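Long-range contacts in fimbrial structural subunit (Actinomyces naeslundii, PDB 3QDH), which builds the shaft of Actinomyces type 2 fimbriae and, as an adhesin, mediates interactions with streptococci and host cells during oral biofilm development: residues K38-Y43 / Q134-E139; K42-R47 / V85-E90; V57-V62 / Y74-K79. All blocks are in the same frame, centred on the assembly; numbering follows the deposited sequence.

Contact 1. Residues K38-Y43 / Q134-E139; sequences KSFYKY and QPPTPE
Phe40 lays one face of its ring on Pro135 and sets CB against Pro136, and the peptide group between Lys42 and Tyr43 ties down Glu139 a few residues further on. The Phe40 side chain can be followed outward. Its CB lies 3.6 Å from CD of Pro136, and CG and CD2 still border that same methylene. Beyond CG the ring passes to Pro135: CD1 and CE1 lie over CB of Pro135, with CE1 3.6 Å from it, while CE2 and CZ come closest to its CA. That CA sits 3.8 Å from the ring centroid, only 7° off the normal, a CH-pi contact with CA over the middle of the face. CG of Phe40 is anti to its own carbonyl carbon (chi1 -55°), which turns the ring alongside Pro135. Proline suits the place: its rigid ring brings CH groups to the aromatic face and has no backbone N-H to satisfy.

The segment 134-139 lies in the proline-rich connection between strands 118-131 and 154-165, which probably links the Sgo0707 N2-like module to the SpaA-like one. It runs in nearly the same direction as residues 40-43, without regular secondary structure.

At the other end Glu139 N gives a fairly straight hydrogen bond to Lys42 O, 2.8 Å long, with CA of Pro138 packed against the same oxygen. The extended Lys42 and Glu139 side chains run side by side, CD of Lys42 3.6 Å from OE1 of Glu139. Their charged ends stay 5.0 Å apart, Lys42 NZ to Glu139 OE1, a weak attraction at most; the salt bridge of Lys42 NZ is with Asp128. Tyr43 CB packs 3.3 Å from Glu139 O.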
loop_
_atom_site.group_PDB
_atom_site.type_symbol
_atom_site.label_atom_id
_atom_site.label_comp_id
_atom_site.label_asym_id
_atom_site.label_seq_id
_atom_site.Cartn_x
_atom_site.Cartn_y
_atom_site.Cartn_z
ATOM N N LYS A 38 4.420 34.188 20.361
ATOM C CA LYS A 38 3.740 33.747 21.590
ATOM C C LYS A 38 2.549 32.811 21.329
ATOM O O LYS A 38 1.645 32.694 22.160
ATOM C CB LYS A 38 3.293 34.961 22.433
ATOM C CG LYS A 38 4.437 35.810 23.009
ATOM C CD LYS A 38 5.173 35.064 24.126
ATOM C CE LYS A 38 6.028 36.004 24.976
ATOM N NZ LYS A 38 6.908 35.234 25.918
ATOM N N SER A 39 2.553 32.151 20.172
ATOM C CA SER A 39 1.542 31.144 19.846
ATOM C C SER A 39 2.189 29.762 19.930
ATOM O O SER A 39 3.260 29.536 19.352
ATOM C CB SER A 39 0.970 31.416 18.444
ATOM O OG SER A 39 0.154 30.346 18.001
ATOM N N PHE A 40 1.554 28.843 20.658
ATOM C CA PHE A 40 2.112 27.509 20.871
ATOM C C PHE A 40 1.121 26.418 20.528
ATOM O O PHE A 40 -0.081 26.626 20.657
ATOM C CB PHE A 40 2.528 27.331 22.336
ATOM C CG PHE A 40 3.475 28.386 22.823
ATOM C CD1 PHE A 40 4.849 28.203 22.721
ATOM C CD2 PHE A 40 2.990 29.567 23.370
ATOM C CE1 PHE A 40 5.741 29.188 23.167
ATOM C CE2 PHE A 40 3.867 30.565 23.815
ATOM C CZ PHE A 40 5.245 30.370 23.714
ATOM N N TYR A 41 1.627 25.261 20.094
ATOM C CA TYR A 41 0.788 24.064 19.922
ATOM C C TYR A 41 0.287 23.501 21.251
ATOM O O TYR A 41 1.065 23.298 22.186
ATOM C CB TYR A 41 1.532 22.950 19.180
ATOM C CG TYR A 41 1.820 23.296 17.737
ATOM C CD1 TYR A 41 0.798 23.313 16.783
ATOM C CD2 TYR A 41 3.117 23.617 17.330
ATOM C CE1 TYR A 41 1.069 23.642 15.445
ATOM C CE2 TYR A 41 3.400 23.934 16.000
ATOM C CZ TYR A 41 2.372 23.951 15.071
ATOM O OH TYR A 41 2.673 24.290 13.777
ATOM N N LYS A 42 -1.018 23.241 21.309
ATOM C CA LYS A 42 -1.603 22.435 22.378
ATOM C C LYS A 42 -1.359 20.980 22.027
ATOM O O LYS A 42 -1.139 20.131 22.905
ATOM C CB LYS A 42 -3.111 22.676 22.477
ATOM C CG LYS A 42 -3.539 24.092 22.892
ATOM C CD LYS A 42 -5.075 24.133 22.896
ATOM C CE LYS A 42 -5.615 25.528 22.763
ATOM N NZ LYS A 42 -7.111 25.515 22.686
ATOM N N TYR A 43 -1.408 20.689 20.725
ATOM C CA TYR A 43 -1.138 19.353 20.228
ATOM C C TYR A 43 -0.956 19.397 18.714
ATOM O O TYR A 43 -1.289 20.387 18.078
ATOM C CB TYR A 43 -2.268 18.352 20.616
ATOM C CG TYR A 43 -3.652 18.843 20.251
ATOM C CD1 TYR A 43 -4.174 18.649 18.967
ATOM C CD2 TYR A 43 -4.446 19.504 21.202
ATOM C CE1 TYR A 43 -5.453 19.157 18.629
ATOM C CE2 TYR A 43 -5.715 19.994 20.885
ATOM C CZ TYR A 43 -6.209 19.817 19.604
ATOM O OH TYR A 43 -7.465 20.295 19.309
ATOM N N GLN A 134 3.456 32.320 28.709
ATOM C CA GLN A 134 4.365 31.221 29.012
ATOM C C GLN A 134 3.961 29.964 28.237
ATOM O O GLN A 134 2.775 29.632 28.178
ATOM C CB GLN A 134 4.388 30.936 30.521
ATOM C CG GLN A 134 5.114 31.998 31.359
ATOM C CD GLN A 134 6.640 31.923 31.247
ATOM O OE1 GLN A 134 7.229 30.837 31.239
ATOM N NE2 GLN A 134 7.283 33.085 31.169
ATOM N N PRO A 135 4.945 29.263 27.641
ATOM C CA PRO A 135 4.735 28.045 26.837
ATOM C C PRO A 135 4.052 26.894 27.597
ATOM O O PRO A 135 4.589 26.420 28.602
ATOM C CB PRO A 135 6.160 27.643 26.427
ATOM C CG PRO A 135 7.070 28.383 27.370
ATOM C CD PRO A 135 6.364 29.665 27.653
ATOM N N PRO A 136 2.880 26.427 27.113
ATOM C CA PRO A 136 2.123 25.425 27.877
ATOM C C PRO A 136 2.473 23.962 27.610
ATOM O O PRO A 136 2.977 23.617 26.539
ATOM C CB PRO A 136 0.670 25.690 27.455
ATOM C CG PRO A 136 0.774 26.214 26.061
ATOM C CD PRO A 136 2.122 26.912 25.939
ATOM N N THR A 137 2.207 23.123 28.609
ATOM C CA THR A 137 2.214 21.669 28.486
ATOM C C THR A 137 1.178 21.273 27.432
ATOM O O THR A 137 0.128 21.920 27.345
ATOM C CB THR A 137 1.807 21.011 29.841
ATOM O OG1 THR A 137 2.607 21.543 30.897
ATOM C CG2 THR A 137 1.955 19.486 29.815
ATOM N N PRO A 138 1.459 20.214 26.639
ATOM C CA PRO A 138 0.510 19.744 25.623
ATOM C C PRO A 138 -0.735 19.105 26.212
ATOM O O PRO A 138 -0.769 18.759 27.395
ATOM C CB PRO A 138 1.290 18.659 24.869
ATOM C CG PRO A 138 2.694 18.783 25.296
ATOM C CD PRO A 138 2.713 19.434 26.618
ATOM N N GLU A 139 -1.735 18.925 25.366
ATOM C CA GLU A 139 -2.988 18.305 25.753
ATOM C C GLU A 139 -3.275 17.143 24.820
ATOM O O GLU A 139 -2.785 17.117 23.685
ATOM C CB GLU A 139 -4.112 19.335 25.661
ATOM C CG GLU A 139 -3.999 20.432 26.708
ATOM C CD GLU A 139 -4.934 21.598 26.456
ATOM O OE1 GLU A 139 -5.610 21.622 25.398
ATOM O OE2 GLU A 139 -5.003 22.496 27.329
#

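Contact 2. Residues K42-R47 / V85-E90; sequences KYFQLR and VTFTAE. With ZN (zinc ion), chain B.
An antiparallel strand pair inside the Sgo0707 N2-like domain forms this contact: strand 43-47 runs against strand 85-87, their axes 4.8 Å apart at closest approach and 167° between directions. Leu46 and Val85 are the hydrogen-bonded pair, giving and receiving through both backbones, with Val85 N to Leu46 O at 2.8 Å and Leu46 N to Val85 O at 2.9 Å. Gln45 and Thr86 form the non-hydrogen-bonded pair beside it. One step on, Phe87 N reaches Phe44 O along a nearly linear bond of 3.1 Å. At this same pair the second bond is made through a water, which accepts from Phe44 N and donates to Phe87 O; the strands begin to part here.

On the sheet face of Leu46 and Val85 the side chains are apolar, and the two phenylalanines extend that layer, large flat rings that fill the interior between sheet and helix. Phe44 and Phe87 point the same way, their planes at 86° and Phe44 CD2 3.9 Å from Phe87 CD2; the approach is oblique. Phe44 CG stands opposite its backbone N (chi1 -171°), which carries the ring out beside its partner. Phe44 O lies in the plane of the Phe87 ring, at its edge, 3.4 Å from CD2.

Thr88 holds the N-cap position of helix 89-96, its OG1 bonded to Thr72 O. The carboxylate of Glu90, well suited to zinc, binds it through OE1 at 2.0 Å, with Asp70 and Asp73. Leu92 and Ile95 of that helix cover both phenylalanine rings, and strand 102-111 closes over the apolar face with Val103, Ala105 and Phe107.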
loop_
_atom_site.group_PDB
_atom_site.type_symbol
_atom_site.label_atom_id
_atom_site.label_comp_id
_atom_site.label_asym_id
_atom_site.label_seq_id
_atom_site.Cartn_x
_atom_site.Cartn_y
_atom_site.Cartn_z
ATOM N N LYS A 42 -1.018 23.241 21.309
ATOM C CA LYS A 42 -1.603 22.435 22.378
ATOM C C LYS A 42 -1.359 20.980 22.027
ATOM O O LYS A 42 -1.139 20.131 22.905
ATOM C CB LYS A 42 -3.111 22.676 22.477
ATOM C CG LYS A 42 -3.539 24.092 22.892
ATOM C CD LYS A 42 -5.075 24.133 22.896
ATOM C CE LYS A 42 -5.615 25.528 22.763
ATOM N NZ LYS A 42 -7.111 25.515 22.686
ATOM N N TYR A 43 -1.408 20.689 20.725
ATOM C CA TYR A 43 -1.138 19.353 20.228
ATOM C C TYR A 43 -0.956 19.397 18.714
ATOM O O TYR A 43 -1.289 20.387 18.078
ATOM C CB TYR A 43 -2.268 18.352 20.616
ATOM C CG TYR A 43 -3.652 18.843 20.251
ATOM C CD1 TYR A 43 -4.174 18.649 18.967
ATOM C CD2 TYR A 43 -4.446 19.504 21.202
ATOM C CE1 TYR A 43 -5.453 19.157 18.629
ATOM C CE2 TYR A 43 -5.715 19.994 20.885
ATOM C CZ TYR A 43 -6.209 19.817 19.604
ATOM O OH TYR A 43 -7.465 20.295 19.309
ATOM N N PHE A 44 -0.411 18.322 18.163
ATOM C CA PHE A 44 -0.228 18.162 16.719
ATOM C C PHE A 44 -0.186 16.663 16.424
ATOM O O PHE A 44 0.716 15.959 16.871
ATOM C CB PHE A 44 1.064 18.875 16.248
ATOM C CG PHE A 44 1.222 18.932 14.742
ATOM C CD1 PHE A 44 1.273 20.158 14.079
ATOM C CD2 PHE A 44 1.333 17.765 14.003
ATOM C CE1 PHE A 44 1.413 20.212 12.676
ATOM C CE2 PHE A 44 1.471 17.805 12.599
ATOM C CZ PHE A 44 1.521 19.022 11.944
ATOM N N GLN A 45 -1.168 16.169 15.670
ATOM C CA GLN A 45 -1.302 14.737 15.424
ATOM C C GLN A 45 -1.623 14.468 13.961
ATOM O O GLN A 45 -2.491 15.127 13.393
ATOM C CB GLN A 45 -2.425 14.162 16.307
ATOM C CG GLN A 45 -2.682 12.641 16.175
ATOM C CD GLN A 45 -3.867 12.200 17.023
ATOM O OE1 GLN A 45 -3.711 11.734 18.162
ATOM N NE2 GLN A 45 -5.060 12.376 16.484
ATOM N N LEU A 46 -0.933 13.493 13.365
ATOM C CA LEU A 46 -1.334 12.958 12.070
ATOM C C LEU A 46 -2.184 11.705 12.329
ATOM O O LEU A 46 -1.797 10.825 13.107
ATOM C CB LEU A 46 -0.114 12.624 11.203
ATOM C CG LEU A 46 0.839 13.779 10.808
ATOM C CD1 LEU A 46 2.088 13.215 10.128
ATOM C CD2 LEU A 46 0.151 14.828 9.925
ATOM N N ARG A 47 -3.346 11.643 11.685
ATOM C CA ARG A 47 -4.322 10.589 11.940
ATOM C C ARG A 47 -4.739 9.969 10.616
ATOM O O ARG A 47 -4.860 10.667 9.616
ATOM C CB ARG A 47 -5.555 11.159 12.633
ATOM C CG ARG A 47 -6.577 10.107 13.085
ATOM C CD ARG A 47 -7.726 10.769 13.819
ATOM N NE ARG A 47 -7.337 11.237 15.155
ATOM C CZ ARG A 47 -8.182 11.781 16.031
ATOM N NH1 ARG A 47 -9.470 11.939 15.703
ATOM N NH2 ARG A 47 -7.750 12.166 17.231
ATOM N N VAL A 85 -0.060 9.526 14.947
ATOM C CA VAL A 85 1.310 9.943 15.231
ATOM C C VAL A 85 1.140 11.240 16.004
ATOM O O VAL A 85 0.730 12.265 15.451
ATOM C CB VAL A 85 2.120 10.207 13.943
ATOM C CG1 VAL A 85 3.553 10.719 14.301
ATOM C CG2 VAL A 85 2.160 8.958 13.076
ATOM N N THR A 86 1.422 11.179 17.296
ATOM C CA THR A 86 1.103 12.274 18.185
ATOM C C THR A 86 2.413 12.817 18.711
ATOM O O THR A 86 3.207 12.079 19.301
ATOM C CB THR A 86 0.198 11.787 19.352
ATOM O OG1 THR A 86 -0.976 11.162 18.815
ATOM C CG2 THR A 86 -0.218 12.946 20.231
ATOM N N PHE A 87 2.656 14.094 18.465
ATOM C CA PHE A 87 3.936 14.680 18.843
ATOM C C PHE A 87 3.956 15.022 20.329
ATOM O O PHE A 87 2.965 15.484 20.869
ATOM C CB PHE A 87 4.266 15.858 17.938
ATOM C CG PHE A 87 4.727 15.424 16.568
ATOM C CD1 PHE A 87 6.084 15.214 16.317
ATOM C CD2 PHE A 87 3.802 15.181 15.553
ATOM C CE1 PHE A 87 6.522 14.771 15.064
ATOM C CE2 PHE A 87 4.226 14.738 14.291
ATOM C CZ PHE A 87 5.600 14.536 14.049
ATOM N N THR A 88 5.089 14.774 20.981
ATOM C CA THR A 88 5.216 14.997 22.414
ATOM C C THR A 88 5.572 16.466 22.646
ATOM O O THR A 88 5.759 17.219 21.692
ATOM C CB THR A 88 6.348 14.128 22.998
ATOM O OG1 THR A 88 7.559 14.468 22.321
ATOM C CG2 THR A 88 6.046 12.622 22.827
ATOM N N ALA A 89 5.719 16.877 23.903
ATOM C CA ALA A 89 6.090 18.267 24.191
ATOM C C ALA A 89 7.352 18.732 23.431
ATOM O O ALA A 89 7.361 19.816 22.833
ATOM C CB ALA A 89 6.248 18.483 25.699
ATOM N N GLU A 90 8.397 17.901 23.443
ATOM C CA GLU A 90 9.653 18.187 22.720
ATOM C C GLU A 90 9.407 18.312 21.223
ATOM O O GLU A 90 9.965 19.186 20.550
ATOM C CB GLU A 90 10.624 17.017 22.859
ATOM C CG GLU A 90 11.495 16.969 24.044
ATOM C CD GLU A 90 12.108 15.571 24.200
ATOM O OE1 GLU A 90 12.668 14.997 23.221
ATOM O OE2 GLU A 90 12.010 15.043 25.318
HETATM ZN ZN ZN B . 13.215 15.234 21.344
HETATM O O HOH W 1 0.452 16.331 20.233
#

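Contact 3. Residues V57-V62 / Y74-K79; sequences VTATEV and YKVDTK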
loop_
_atom_site.group_PDB
_atom_site.type_symbol
_atom_site.label_atom_id
_atom_site.label_comp_id
_atom_site.label_asym_id
_atom_site.label_seq_id
_atom_site.Cartn_x
_atom_site.Cartn_y
_atom_site.Cartn_z
ATOM N N VAL A 57 -2.173 -2.402 10.879
ATOM C CA VAL A 57 -1.934 -1.028 10.441
ATOM C C VAL A 57 -1.097 -0.247 11.453
ATOM O O VAL A 57 -1.246 -0.429 12.660
ATOM C CB VAL A 57 -3.244 -0.281 10.083
ATOM C CG1 VAL A 57 -3.984 -1.025 8.955
ATOM C CG2 VAL A 57 -4.150 -0.107 11.294
ATOM N N THR A 58 -0.219 0.606 10.940
ATOM C CA THR A 58 0.715 1.364 11.765
ATOM C C THR A 58 1.271 2.528 10.950
ATOM O O THR A 58 0.801 2.804 9.827
ATOM C CB THR A 58 1.866 0.443 12.332
ATOM O OG1 THR A 58 2.541 1.103 13.416
ATOM C CG2 THR A 58 2.863 0.040 11.240
ATOM N N ALA A 59 2.246 3.224 11.525
ATOM C CA ALA A 59 2.961 4.275 10.837
ATOM C C ALA A 59 4.454 4.155 11.129
ATOM O O ALA A 59 4.841 3.778 12.237
ATOM C CB ALA A 59 2.432 5.648 11.258
ATOM N N THR A 60 5.270 4.457 10.121
ATOM C CA THR A 60 6.734 4.467 10.243
ATOM C C THR A 60 7.309 5.742 9.625
ATOM O O THR A 60 6.567 6.556 9.067
ATOM C CB THR A 60 7.384 3.265 9.512
ATOM O OG1 THR A 60 7.107 3.355 8.105
ATOM C CG2 THR A 60 6.867 1.940 10.053
ATOM N N GLU A 61 8.631 5.899 9.709
ATOM C CA GLU A 61 9.352 7.016 9.073
ATOM C C GLU A 61 8.796 8.399 9.440
ATOM O O GLU A 61 8.626 9.263 8.575
ATOM C CB GLU A 61 9.390 6.868 7.541
ATOM C CG GLU A 61 9.979 5.570 7.013
ATOM C CD GLU A 61 10.263 5.621 5.510
ATOM O OE1 GLU A 61 10.390 6.728 4.945
ATOM O OE2 GLU A 61 10.366 4.548 4.887
ATOM N N VAL A 62 8.511 8.606 10.719
ATOM C CA VAL A 62 8.019 9.900 11.183
ATOM C C VAL A 62 9.157 10.888 11.014
ATOM O O VAL A 62 10.290 10.592 11.403
ATOM C CB VAL A 62 7.577 9.846 12.653
ATOM C CG1 VAL A 62 7.016 11.207 13.097
ATOM C CG2 VAL A 62 6.525 8.752 12.849
ATOM N N TYR A 74 7.655 11.798 19.464
ATOM C CA TYR A 74 6.303 11.432 19.050
ATOM C C TYR A 74 5.959 10.050 19.577
ATOM O O TYR A 74 6.834 9.298 20.018
ATOM C CB TYR A 74 6.205 11.437 17.511
ATOM C CG TYR A 74 7.249 10.548 16.894
ATOM C CD1 TYR A 74 6.986 9.198 16.660
ATOM C CD2 TYR A 74 8.523 11.043 16.594
ATOM C CE1 TYR A 74 7.967 8.364 16.122
ATOM C CE2 TYR A 74 9.507 10.219 16.060
ATOM C CZ TYR A 74 9.220 8.887 15.826
ATOM O OH TYR A 74 10.185 8.066 15.300
ATOM N N LYS A 75 4.677 9.709 19.502
ATOM C CA LYS A 75 4.215 8.368 19.819
ATOM C C LYS A 75 3.309 7.892 18.687
ATOM O O LYS A 75 2.401 8.607 18.281
ATOM C CB LYS A 75 3.435 8.358 21.132
ATOM C CG LYS A 75 4.301 8.359 22.388
ATOM C CD LYS A 75 3.435 8.463 23.640
ATOM C CE LYS A 75 4.268 8.386 24.907
ATOM N NZ LYS A 75 3.500 8.921 26.082
ATOM N N VAL A 76 3.574 6.690 18.192
ATOM C CA VAL A 76 2.710 6.041 17.201
ATOM C C VAL A 76 1.822 5.015 17.917
ATOM O O VAL A 76 2.307 4.228 18.732
ATOM C CB VAL A 76 3.534 5.364 16.101
ATOM C CG1 VAL A 76 2.608 4.742 15.027
ATOM C CG2 VAL A 76 4.515 6.359 15.463
ATOM N N ASP A 77 0.523 5.052 17.631
ATOM C CA ASP A 77 -0.445 4.170 18.273
ATOM C C ASP A 77 -1.466 3.721 17.242
ATOM O O ASP A 77 -1.754 4.445 16.288
ATOM C CB ASP A 77 -1.158 4.901 19.421
ATOM C CG ASP A 77 -1.914 3.956 20.353
ATOM O OD1 ASP A 77 -1.453 2.815 20.568
ATOM O OD2 ASP A 77 -2.971 4.358 20.879
ATOM N N THR A 78 -1.999 2.513 17.425
ATOM C CA THR A 78 -3.130 2.047 16.631
ATOM C C THR A 78 -4.299 1.717 17.559
ATOM O O THR A 78 -4.130 0.975 18.528
ATOM C CB THR A 78 -2.757 0.806 15.779
ATOM O OG1 THR A 78 -1.699 1.134 14.868
ATOM C CG2 THR A 78 -3.977 0.305 14.984
ATOM N N LYS A 79 -5.467 2.297 17.276
ATOM C CA LYS A 79 -6.725 1.903 17.916
ATOM C C LYS A 79 -7.692 1.454 16.816
ATOM O O LYS A 79 -8.165 2.271 16.027
ATOM C CB LYS A 79 -7.319 3.063 18.718
ATOM C CG LYS A 79 -6.504 3.447 19.954
ATOM C CD LYS A 79 -7.116 4.630 20.690
ATOM C CE LYS A 79 -6.284 5.007 21.909
ATOM N NZ LYS A 79 -7.122 5.713 22.917
HETATM O O HOH W 2 0.902 1.352 15.791
HETATM O O HOH W 3 9.274 6.696 12.875
#
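Val62 and Tyr74 make the tight end of this contact. The valine fits over one face of the tyrosine ring, its CB 3.8 Å from the ring centroid and 14° off the normal, a CH-pi contact. Both methyls take part: CG2 comes within 3.6 Å of CE1 of Tyr74, and CG1 spreads over CG and CD2. A branched valine suits a flat ring, since two methyls and CB rest on it at once. The Tyr74 ring is brought under Val62 by a chi1 of 55°, with CG between the backbone N and the carbonyl carbon. Val76 continues the apolar patch, its CG1 3.9 Å from CB of Ala59, whose N lies buried with no partner in the model.

The strands 57-62 and 74-79 run antiparallel but belong to different sheets and share no backbone hydrogen bond. Thr78 makes a second close point: its CG2 packs 3.7 Å from Val57 CG2, and its OG1 donates to Val57 O over 2.7 Å, tilted 33° out of the carbonyl plane. The looser sides are bridged by water. One water donates to Thr78 OG1 and also bonds Thr58 OG1; another edges the packed end, linking Val62 N to Tyr74 OH. Threonine and tyrosine thus meet apolar neighbours while carrying a hydroxyl to the wet rim. The chemistry implies a seam between two sheets, apolar inside and joined by hydroxyls and water in place of backbone pairing.

Contacts 1 and 2 share Lys42 and Tyr43, where strand 39-49 turns a corner; the linker is met by residues up to and just past the corner, and the strand then runs on into the pair with 85-87. Their centres are 11 Å apart, and CG of Pro138 touches CB of Ala89 at 3.6 Å, at the start of the helix that supplies the zinc ligand Glu90. Contact 3 is nested within the loops closed by both others, and its centre is about 11 Å from that of contact 2: Thr86 O and Lys75 N probably hydrogen-bond at 2.8 Å, and CG1 of Val62 packs 3.7 Å from CZ of Phe87. The side chains of Tyr74 and Pro138 lie about 8 Å and 12 Å from the zinc.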